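Local coordinates for ornithine carbamoyltransferase, mitochondrial (Coccidioides immitis, PDB 3SDS), which catalyses the transfer of the carbamoyl group from carbamoyl phosphate to L-ornithine, giving L-citrulline and phosphate in arginine biosynthesis, at residues Asp152-Phe163 and Asn199-Ala208; Glu300-Leu308 and Val319-Glu330. All blocks are in the same frame, centred on the assembly; numbering follows the deposited sequence.

Contact 1: Asp152-Phe163 and Asn199-Ala208; sequences DTFHPLQAIADF and NVLFDLAIAA
Asp203 reaches from helix 199-208 to the backbone that leads into helix 156-163, and its OD2 accepts the amide of His155: N to OD2 is 2.6 Å, the N-H...O angle 159°. His155 occupies the N-cap position, so the carboxylate grips the chain just where the helix starts. The same OD2 sits at the ring edge of Phe154, 3.2 Å from its CB, while OD1 is held by Ser28 OG and Ile29 N.

At the other end, Phe163 crosses Leu204 at about a right angle, its CE1 3.5 Å from Leu204 CD1 and its CZ 3.8 Å from Ala208 CB. Asn199 lays CB 3.8 Å from Phe154 O; its ND2 bonds to Cys151 O. By similarity Asn199 binds ornithine, and His155 and Gln158 bind carbamoyl phosphate.

The axes approach to 8.5 Å where Ala159 faces Asp203, Leu204 and Ala207, consistent with its small side chain. The contact thus joins helix 156-169 of the carbamoyl phosphate-binding region to helix 199-210 of the ornithine-binding region, across the domain junction. Helix 227-237 packs against Phe154 and Phe202, helix 34-51 against Ile160 and Ala207, and helix 327-347 against His155 and Gln158.

Contact 2: Glu300-Leu308 and Val319-Glu330; sequences ENWKFMHCL and VFYSERSLVFPE
Phe304 is a bump whose ring fills a hollow made by Val319, Phe320, Ser325 and Val327. Val319 CG1 lies over one face, 4.2 Å from the ring centroid, and Ser325 OG stands at the edge near the ring plane. The CE2 corner meets Phe320 CD1 and Val327 CG2. With CG anti to the backbone N (chi1 177°), the ring is carried away from its own strand into this hollow. Ser325 OG is itself fixed by a bond to Phe320 O.

A second fit is flat on flat. The guanidinium of Arg324 stacks on the Trp302 indole, centres 4.0 Å apart and planes at 15°, while its CD makes a CH-pi contact over the six-membered ring. NH2 donates to Glu300 O at 3.1 Å, in the guanidinium plane, and NE gives a weak bond to Trp302 O; together they fix the rotation of the group.

Beyond Phe304, Leu308 CD2 rests on the adjoining Phe320 CZ and Val327 CG1, meeting the Phe320 ring at its edge. Glu330, extended beyond CG, takes the amide of His306 on the syn lone pair of OE1 (N to OE1 3.3 Å), and Met305 CE lies 3.6 Å from its OE2.

The backbones meet in a single bridge: Phe304 N donates to Arg324 O at 2.7 Å, and Phe304 O accepts Leu326 N at 3.0 Å. Strand 303-306 is an outermost strand, within this chain, of the parallel sheet in the Rossmann-like ornithine-binding domain, and the returning chain borders it. Cys307, probably the proton acceptor, and Leu308 follow His306 in the chain, consistent with a place beside the carbamoyl phosphate site of the carbamoyltransferase fold.

Overall arrangement
From the N terminus the chain first builds the carbamoyl phosphate-binding region, with its four-stranded parallel sheet. Contact 1 then closes a loop of 35 residues that includes strand 190-194, tying helix 156-169 to helix 199-210 of the ornithine-binding region. Contact 2 follows in series, neither nesting nor crossing: it closes a loop of 10 residues and ties strand 303-306, outermost within this chain, to helix 317-320, the turn after it and the start of helix 327-347. Their centres lie 18 Å apart, yet they touch: Met305 CE is 3.8 Å from Asp162 CG, and Gln158 NE2 is 3.4 Å from Cys307 CB. Gln158 and Cys307, both probably carbamoyl phosphate residues, thus meet where the contacts touch.

Contact 1: Asp152-Phe163 and Asn199-Ala208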
loop_
_atom_site.group_PDB
_atom_site.type_symbol
_atom_site.label_atom_id
_atom_site.label_comp_id
_atom_site.label_asym_id
_atom_site.label_seq_id
_atom_site.Cartn_x
_atom_site.Cartn_y
_atom_site.Cartn_z
ATOM N N ASP A 152 -18.116 -14.902 9.316
ATOM C CA ASP A 152 -19.424 -15.476 9.029
ATOM C C ASP A 152 -20.533 -15.170 10.060
ATOM O O ASP A 152 -21.714 -15.079 9.702
ATOM C CB ASP A 152 -19.215 -16.976 8.952
ATOM C CG ASP A 152 -20.114 -17.623 7.966
ATOM O OD1 ASP A 152 -21.351 -17.506 8.153
ATOM O OD2 ASP A 152 -19.591 -18.266 7.019
ATOM N N THR A 153 -20.135 -15.017 11.330
ATOM C CA THR A 153 -21.066 -14.874 12.457
ATOM C C THR A 153 -20.829 -13.639 13.350
ATOM O O THR A 153 -21.712 -13.272 14.129
ATOM C CB THR A 153 -21.076 -16.141 13.394
ATOM O OG1 THR A 153 -19.808 -16.280 14.052
ATOM C CG2 THR A 153 -21.392 -17.427 12.637
ATOM N N PHE A 154 -19.657 -13.004 13.277
ATOM C CA PHE A 154 -19.397 -11.824 14.127
ATOM C C PHE A 154 -18.914 -10.613 13.345
ATOM O O PHE A 154 -18.456 -10.756 12.218
ATOM C CB PHE A 154 -18.410 -12.163 15.254
ATOM C CG PHE A 154 -18.804 -13.362 16.055
ATOM C CD1 PHE A 154 -19.998 -13.371 16.782
ATOM C CD2 PHE A 154 -17.988 -14.497 16.083
ATOM C CE1 PHE A 154 -20.383 -14.502 17.528
ATOM C CE2 PHE A 154 -18.354 -15.632 16.836
ATOM C CZ PHE A 154 -19.568 -15.627 17.557
ATOM N N HIS A 155 -19.041 -9.428 13.944
ATOM C CA HIS A 155 -18.508 -8.170 13.386
ATOM C C HIS A 155 -18.322 -7.153 14.524
ATOM O O HIS A 155 -18.981 -6.118 14.544
ATOM C CB HIS A 155 -19.437 -7.611 12.298
ATOM C CG HIS A 155 -18.804 -6.576 11.410
ATOM N ND1 HIS A 155 -17.861 -5.671 11.854
ATOM C CD2 HIS A 155 -19.014 -6.281 10.102
ATOM C CE1 HIS A 155 -17.503 -4.880 10.856
ATOM N NE2 HIS A 155 -18.187 -5.231 9.783
ATOM N N PRO A 156 -17.414 -7.439 15.473
ATOM C CA PRO A 156 -17.249 -6.595 16.672
ATOM C C PRO A 156 -17.092 -5.076 16.417
ATOM O O PRO A 156 -17.731 -4.259 17.121
ATOM C CB PRO A 156 -15.984 -7.163 17.341
ATOM C CG PRO A 156 -15.329 -8.027 16.304
ATOM C CD PRO A 156 -16.429 -8.536 15.438
ATOM N N LEU A 157 -16.264 -4.700 15.433
ATOM C CA LEU A 157 -16.025 -3.277 15.149
ATOM C C LEU A 157 -17.312 -2.510 14.820
ATOM O O LEU A 157 -17.456 -1.343 15.194
ATOM C CB LEU A 157 -14.956 -3.064 14.061
ATOM C CG LEU A 157 -13.513 -3.467 14.404
ATOM C CD1 LEU A 157 -12.647 -3.407 13.174
ATOM C CD2 LEU A 157 -12.906 -2.609 15.495
ATOM N N GLN A 158 -18.241 -3.177 14.136
ATOM C CA GLN A 158 -19.484 -2.537 13.714
ATOM C C GLN A 158 -20.391 -2.174 14.907
ATOM O O GLN A 158 -20.919 -1.054 14.984
ATOM C CB GLN A 158 -20.232 -3.400 12.697
ATOM C CG GLN A 158 -21.443 -2.673 12.095
ATOM C CD GLN A 158 -21.047 -1.460 11.227
ATOM O OE1 GLN A 158 -20.110 -1.536 10.419
ATOM N NE2 GLN A 158 -21.773 -0.344 11.387
ATOM N N ALA A 159 -20.551 -3.126 15.830
ATOM C CA ALA A 159 -21.322 -2.907 17.057
ATOM C C ALA A 159 -20.819 -1.665 17.838
ATOM O O ALA A 159 -21.623 -0.822 18.281
ATOM C CB ALA A 159 -21.283 -4.159 17.933
ATOM N N ILE A 160 -19.495 -1.554 17.980
ATOM C CA ILE A 160 -18.900 -0.433 18.694
ATOM C C ILE A 160 -19.275 0.887 17.994
ATOM O O ILE A 160 -19.707 1.849 18.651
ATOM C CB ILE A 160 -17.363 -0.590 18.835
ATOM C CG1 ILE A 160 -17.023 -1.874 19.609
ATOM C CG2 ILE A 160 -16.775 0.604 19.534
ATOM C CD1 ILE A 160 -15.568 -2.356 19.487
ATOM N N ALA A 161 -19.146 0.922 16.669
ATOM C CA ALA A 161 -19.567 2.083 15.892
ATOM C C ALA A 161 -21.047 2.400 16.086
ATOM O O ALA A 161 -21.420 3.560 16.324
ATOM C CB ALA A 161 -19.268 1.877 14.423
ATOM N N ASP A 162 -21.886 1.367 15.994
ATOM C CA ASP A 162 -23.328 1.569 16.074
ATOM C C ASP A 162 -23.746 2.129 17.427
ATOM O O ASP A 162 -24.547 3.075 17.489
ATOM C CB ASP A 162 -24.083 0.299 15.707
ATOM C CG ASP A 162 -23.982 -0.015 14.231
ATOM O OD1 ASP A 162 -23.381 0.808 13.498
ATOM O OD2 ASP A 162 -24.490 -1.076 13.791
ATOM N N PHE A 163 -23.174 1.591 18.505
ATOM C CA PHE A 163 -23.482 2.128 19.836
ATOM C C PHE A 163 -22.902 3.528 20.095
ATOM O O PHE A 163 -23.541 4.324 20.780
ATOM C CB PHE A 163 -23.222 1.114 20.967
ATOM C CG PHE A 163 -24.414 0.258 21.260
ATOM C CD1 PHE A 163 -24.742 -0.812 20.432
ATOM C CD2 PHE A 163 -25.265 0.563 22.324
ATOM C CE1 PHE A 163 -25.885 -1.589 20.691
ATOM C CE2 PHE A 163 -26.425 -0.205 22.577
ATOM C CZ PHE A 163 -26.725 -1.278 21.763
ATOM N N ASN A 199 -24.339 -11.690 10.459
ATOM C CA ASN A 199 -23.211 -11.326 11.320
ATOM C C ASN A 199 -23.370 -10.017 12.107
ATOM O O ASN A 199 -23.148 -10.008 13.320
ATOM C CB ASN A 199 -21.864 -11.379 10.562
ATOM C CG ASN A 199 -21.829 -10.517 9.275
ATOM O OD1 ASN A 199 -22.717 -9.698 8.997
ATOM N ND2 ASN A 199 -20.770 -10.704 8.497
ATOM N N VAL A 200 -23.776 -8.943 11.428
ATOM C CA VAL A 200 -23.919 -7.636 12.057
ATOM C C VAL A 200 -24.973 -7.640 13.167
ATOM O O VAL A 200 -24.689 -7.235 14.306
ATOM C CB VAL A 200 -24.212 -6.530 11.025
ATOM C CG1 VAL A 200 -24.818 -5.299 11.706
ATOM C CG2 VAL A 200 -22.912 -6.167 10.203
ATOM N N LEU A 201 -26.177 -8.113 12.844
ATOM C CA LEU A 201 -27.233 -8.262 13.847
ATOM C C LEU A 201 -26.756 -9.068 15.068
ATOM O O LEU A 201 -26.951 -8.647 16.222
ATOM C CB LEU A 201 -28.475 -8.899 13.237
ATOM C CG LEU A 201 -29.522 -9.397 14.231
ATOM C CD1 LEU A 201 -30.043 -8.260 15.089
ATOM C CD2 LEU A 201 -30.659 -10.090 13.505
ATOM N N PHE A 202 -26.108 -10.205 14.819
ATOM C CA PHE A 202 -25.679 -11.059 15.928
ATOM C C PHE A 202 -24.946 -10.273 17.025
ATOM O O PHE A 202 -25.390 -10.291 18.194
ATOM C CB PHE A 202 -24.868 -12.259 15.437
ATOM C CG PHE A 202 -25.576 -13.085 14.373
ATOM C CD1 PHE A 202 -26.967 -13.086 14.275
ATOM C CD2 PHE A 202 -24.843 -13.873 13.493
ATOM C CE1 PHE A 202 -27.608 -13.821 13.306
ATOM C CE2 PHE A 202 -25.461 -14.614 12.522
ATOM C CZ PHE A 202 -26.853 -14.601 12.419
ATOM N N ASP A 203 -23.877 -9.555 16.649
ATOM C CA ASP A 203 -23.065 -8.789 17.611
ATOM C C ASP A 203 -23.809 -7.593 18.204
ATOM O O ASP A 203 -23.667 -7.305 19.407
ATOM C CB ASP A 203 -21.751 -8.318 17.001
ATOM C CG ASP A 203 -20.565 -9.214 17.354
ATOM O OD1 ASP A 203 -20.386 -9.628 18.521
ATOM O OD2 ASP A 203 -19.775 -9.478 16.430
ATOM N N LEU A 204 -24.595 -6.907 17.372
ATOM C CA LEU A 204 -25.441 -5.806 17.836
ATOM C C LEU A 204 -26.368 -6.293 18.967
ATOM O O LEU A 204 -26.429 -5.674 20.056
ATOM C CB LEU A 204 -26.243 -5.222 16.666
ATOM C CG LEU A 204 -27.296 -4.117 16.845
ATOM C CD1 LEU A 204 -26.741 -2.913 17.583
ATOM C CD2 LEU A 204 -27.854 -3.674 15.481
ATOM N N ALA A 205 -27.055 -7.418 18.717
ATOM C CA ALA A 205 -27.901 -8.081 19.728
ATOM C C ALA A 205 -27.174 -8.346 21.056
ATOM O O ALA A 205 -27.714 -8.028 22.117
ATOM C CB ALA A 205 -28.501 -9.390 19.178
ATOM N N ILE A 206 -25.974 -8.932 20.987
ATOM C CA ILE A 206 -25.168 -9.240 22.188
ATOM C C ILE A 206 -24.793 -7.956 22.969
ATOM O O ILE A 206 -24.800 -7.934 24.202
ATOM C CB ILE A 206 -23.877 -10.084 21.822
ATOM C CG1 ILE A 206 -24.255 -11.461 21.258
ATOM C CG2 ILE A 206 -22.943 -10.246 23.027
ATOM C CD1 ILE A 206 -23.080 -12.263 20.699
ATOM N N ALA A 207 -24.469 -6.892 22.230
ATOM C CA ALA A 207 -24.161 -5.591 22.814
ATOM C C ALA A 207 -25.392 -4.986 23.492
ATOM O O ALA A 207 -25.366 -4.691 24.694
ATOM C CB ALA A 207 -23.606 -4.656 21.753
ATOM N N ALA A 208 -26.475 -4.827 22.732
ATOM C CA ALA A 208 -27.735 -4.318 23.284
ATOM C C ALA A 208 -28.181 -5.008 24.597
ATOM O O ALA A 208 -28.670 -4.341 25.528
ATOM C CB ALA A 208 -28.830 -4.402 22.233
#

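Contact 2: Glu300-Leu308 and Val319-Glu330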
loop_
_atom_site.group_PDB
_atom_site.type_symbol
_atom_site.label_atom_id
_atom_site.label_comp_id
_atom_site.label_asym_id
_atom_site.label_seq_id
_atom_site.Cartn_x
_atom_site.Cartn_y
_atom_site.Cartn_z
ATOM N N GLU A 300 -42.803 8.585 17.161
ATOM C CA GLU A 300 -42.900 9.731 16.282
ATOM C C GLU A 300 -41.531 10.113 15.689
ATOM O O GLU A 300 -41.423 10.418 14.502
ATOM C CB GLU A 300 -43.555 10.904 17.035
ATOM C CG GLU A 300 -43.878 12.142 16.175
ATOM C CD GLU A 300 -44.780 11.835 14.974
ATOM O OE1 GLU A 300 -45.612 10.895 15.053
ATOM O OE2 GLU A 300 -44.655 12.547 13.950
ATOM N N ASN A 301 -40.481 10.065 16.505
ATOM C CA ASN A 301 -39.152 10.489 16.049
ATOM C C ASN A 301 -38.158 9.348 15.819
ATOM O O ASN A 301 -36.976 9.485 16.123
ATOM C CB ASN A 301 -38.558 11.544 17.002
ATOM C CG ASN A 301 -38.330 11.006 18.409
ATOM O OD1 ASN A 301 -39.149 10.251 18.951
ATOM N ND2 ASN A 301 -37.208 11.397 19.008
ATOM N N TRP A 302 -38.631 8.234 15.264
ATOM C CA TRP A 302 -37.756 7.076 15.030
ATOM C C TRP A 302 -36.628 7.406 14.054
ATOM O O TRP A 302 -36.809 8.197 13.123
ATOM C CB TRP A 302 -38.558 5.856 14.551
ATOM C CG TRP A 302 -39.204 6.038 13.203
ATOM C CD1 TRP A 302 -40.399 6.640 12.946
ATOM C CD2 TRP A 302 -38.683 5.622 11.937
ATOM N NE1 TRP A 302 -40.656 6.626 11.601
ATOM C CE2 TRP A 302 -39.619 6.012 10.953
ATOM C CE3 TRP A 302 -37.508 4.965 11.535
ATOM C CZ2 TRP A 302 -39.427 5.763 9.589
ATOM C CZ3 TRP A 302 -37.315 4.713 10.179
ATOM C CH2 TRP A 302 -38.278 5.115 9.219
ATOM N N LYS A 303 -35.468 6.791 14.273
ATOM C CA LYS A 303 -34.264 7.073 13.491
ATOM C C LYS A 303 -33.877 5.850 12.665
ATOM O O LYS A 303 -34.232 4.727 13.014
ATOM C CB LYS A 303 -33.116 7.455 14.437
ATOM C CG LYS A 303 -33.371 8.653 15.367
ATOM C CD LYS A 303 -33.323 9.956 14.583
ATOM C CE LYS A 303 -32.984 11.155 15.458
ATOM N NZ LYS A 303 -34.173 11.993 15.815
ATOM N N PHE A 304 -33.136 6.056 11.587
ATOM C CA PHE A 304 -32.776 4.961 10.693
ATOM C C PHE A 304 -31.267 4.681 10.629
ATOM O O PHE A 304 -30.448 5.620 10.606
ATOM C CB PHE A 304 -33.326 5.224 9.288
ATOM C CG PHE A 304 -32.931 4.183 8.283
ATOM C CD1 PHE A 304 -33.525 2.919 8.297
ATOM C CD2 PHE A 304 -31.949 4.455 7.333
ATOM C CE1 PHE A 304 -33.153 1.949 7.373
ATOM C CE2 PHE A 304 -31.570 3.491 6.404
ATOM C CZ PHE A 304 -32.167 2.233 6.431
ATOM N N MET A 305 -30.923 3.387 10.581
ATOM C CA MET A 305 -29.535 2.891 10.547
ATOM C C MET A 305 -29.345 1.696 9.583
ATOM O O MET A 305 -30.171 0.778 9.538
ATOM C CB MET A 305 -29.076 2.512 11.953
ATOM C CG MET A 305 -28.886 3.698 12.893
ATOM S SD MET A 305 -28.381 3.249 14.569
ATOM C CE MET A 305 -26.748 2.588 14.229
ATOM N N HIS A 306 -28.239 1.723 8.836
ATOM C CA HIS A 306 -27.851 0.723 7.832
ATOM C C HIS A 306 -26.316 0.834 7.743
ATOM O O HIS A 306 -25.775 1.928 7.668
ATOM C CB HIS A 306 -28.510 1.098 6.498
ATOM C CG HIS A 306 -28.360 0.084 5.396
ATOM N ND1 HIS A 306 -27.183 -0.586 5.134
ATOM C CD2 HIS A 306 -29.233 -0.315 4.438
ATOM C CE1 HIS A 306 -27.350 -1.385 4.093
ATOM N NE2 HIS A 306 -28.585 -1.234 3.648
ATOM N N CYS A 307 -25.592 -0.276 7.768
ATOM C CA CYS A 307 -24.127 -0.181 7.838
ATOM C C CYS A 307 -23.369 -0.030 6.506
ATOM O O CYS A 307 -22.135 -0.019 6.501
ATOM C CB CYS A 307 -23.550 -1.356 8.620
ATOM S SG CYS A 307 -23.713 -2.903 7.740
ATOM N N LEU A 308 -24.086 0.072 5.388
ATOM C CA LEU A 308 -23.470 0.325 4.062
ATOM C C LEU A 308 -22.589 -0.821 3.527
ATOM O O LEU A 308 -22.029 -1.587 4.317
ATOM C CB LEU A 308 -22.679 1.639 4.053
ATOM C CG LEU A 308 -23.413 2.900 4.495
ATOM C CD1 LEU A 308 -22.537 4.081 4.239
ATOM C CD2 LEU A 308 -24.757 3.059 3.779
ATOM N N VAL A 319 -36.696 7.531 2.921
ATOM C CA VAL A 319 -36.202 7.235 4.280
ATOM C C VAL A 319 -34.705 7.473 4.395
ATOM O O VAL A 319 -34.258 8.155 5.317
ATOM C CB VAL A 319 -36.534 5.791 4.741
ATOM C CG1 VAL A 319 -35.827 5.461 6.054
ATOM C CG2 VAL A 319 -38.033 5.613 4.905
ATOM N N PHE A 320 -33.949 6.924 3.444
ATOM C CA PHE A 320 -32.475 6.931 3.471
ATOM C C PHE A 320 -31.917 8.337 3.617
ATOM O O PHE A 320 -30.958 8.546 4.361
ATOM C CB PHE A 320 -31.912 6.259 2.203
ATOM C CG PHE A 320 -30.439 5.900 2.279
ATOM C CD1 PHE A 320 -29.991 4.867 3.117
ATOM C CD2 PHE A 320 -29.506 6.566 1.478
ATOM C CE1 PHE A 320 -28.628 4.518 3.175
ATOM C CE2 PHE A 320 -28.139 6.224 1.526
ATOM C CZ PHE A 320 -27.694 5.202 2.380
ATOM N N TYR A 321 -32.538 9.294 2.922
ATOM C CA TYR A 321 -32.026 10.660 2.859
ATOM C C TYR A 321 -32.755 11.661 3.749
ATOM O O TYR A 321 -32.422 12.845 3.731
ATOM C CB TYR A 321 -31.992 11.172 1.412
ATOM C CG TYR A 321 -30.995 10.457 0.527
ATOM C CD1 TYR A 321 -29.635 10.511 0.800
ATOM C CD2 TYR A 321 -31.417 9.727 -0.590
ATOM C CE1 TYR A 321 -28.723 9.866 -0.007
ATOM C CE2 TYR A 321 -30.503 9.065 -1.403
ATOM C CZ TYR A 321 -29.158 9.146 -1.106
ATOM O OH TYR A 321 -28.236 8.512 -1.898
ATOM N N SER A 322 -33.731 11.202 4.530
ATOM C CA SER A 322 -34.406 12.092 5.482
ATOM C C SER A 322 -33.496 12.506 6.654
ATOM O O SER A 322 -32.384 11.970 6.836
ATOM C CB SER A 322 -35.712 11.470 6.001
ATOM O OG SER A 322 -35.497 10.247 6.684
ATOM N N GLU A 323 -33.983 13.463 7.444
ATOM C CA GLU A 323 -33.308 13.876 8.670
ATOM C C GLU A 323 -33.371 12.768 9.742
ATOM O O GLU A 323 -32.721 12.864 10.792
ATOM C CB GLU A 323 -33.885 15.206 9.183
ATOM N N ARG A 324 -34.132 11.717 9.460
ATOM C CA ARG A 324 -34.183 10.526 10.313
ATOM C C ARG A 324 -32.942 9.624 10.227
ATOM O O ARG A 324 -32.785 8.709 11.043
ATOM C CB ARG A 324 -35.380 9.656 9.929
ATOM C CG ARG A 324 -36.741 10.228 10.251
ATOM C CD ARG A 324 -37.801 9.162 10.071
ATOM N NE ARG A 324 -38.916 9.410 10.973
ATOM C CZ ARG A 324 -40.105 9.847 10.587
ATOM N NH1 ARG A 324 -40.349 10.063 9.299
ATOM N NH2 ARG A 324 -41.056 10.050 11.492
ATOM N N SER A 325 -32.083 9.861 9.236
ATOM C CA SER A 325 -31.085 8.879 8.852
ATOM C C SER A 325 -29.705 9.182 9.406
ATOM O O SER A 325 -29.107 10.189 9.065
ATOM C CB SER A 325 -31.046 8.759 7.337
ATOM O OG SER A 325 -30.109 7.789 6.908
ATOM N N LEU A 326 -29.206 8.288 10.257
ATOM C CA LEU A 326 -27.904 8.449 10.913
ATOM C C LEU A 326 -26.773 7.716 10.156
ATOM O O LEU A 326 -25.649 7.543 10.670
ATOM C CB LEU A 326 -27.974 7.941 12.353
ATOM C CG LEU A 326 -29.090 8.417 13.273
ATOM C CD1 LEU A 326 -29.045 7.596 14.570
ATOM C CD2 LEU A 326 -28.959 9.902 13.550
ATOM N N VAL A 327 -27.104 7.306 8.930
ATOM C CA VAL A 327 -26.251 6.544 8.023
ATOM C C VAL A 327 -24.779 7.040 7.862
ATOM O O VAL A 327 -23.832 6.259 8.048
ATOM C CB VAL A 327 -27.003 6.368 6.667
ATOM C CG1 VAL A 327 -26.074 6.484 5.468
ATOM C CG2 VAL A 327 -27.763 5.062 6.662
ATOM N N PHE A 328 -24.583 8.315 7.543
ATOM C CA PHE A 328 -23.231 8.852 7.329
ATOM C C PHE A 328 -22.419 9.047 8.636
ATOM O O PHE A 328 -21.238 8.654 8.717
ATOM C CB PHE A 328 -23.282 10.132 6.474
ATOM C CG PHE A 328 -23.922 9.925 5.121
ATOM C CD1 PHE A 328 -23.268 9.185 4.125
ATOM C CD2 PHE A 328 -25.194 10.434 4.852
ATOM C CE1 PHE A 328 -23.862 8.973 2.874
ATOM C CE2 PHE A 328 -25.805 10.216 3.612
ATOM C CZ PHE A 328 -25.131 9.489 2.615
ATOM N N PRO A 329 -23.038 9.641 9.672
ATOM C CA PRO A 329 -22.306 9.615 10.943
ATOM C C PRO A 329 -21.899 8.192 11.372
ATOM O O PRO A 329 -20.773 8.001 11.842
ATOM C CB PRO A 329 -23.307 10.231 11.927
ATOM C CG PRO A 329 -24.077 11.205 11.059
ATOM C CD PRO A 329 -24.257 10.470 9.760
ATOM N N GLU A 330 -22.798 7.218 11.183
ATOM C CA GLU A 330 -22.549 5.812 11.515
ATOM C C GLU A 330 -21.354 5.248 10.741
ATOM O O GLU A 330 -20.559 4.476 11.290
ATOM C CB GLU A 330 -23.792 4.983 11.203
ATOM C CG GLU A 330 -23.696 3.527 11.623
ATOM C CD GLU A 330 -24.853 2.664 11.127
ATOM O OE1 GLU A 330 -25.768 3.190 10.446
ATOM O OE2 GLU A 330 -24.840 1.441 11.420
#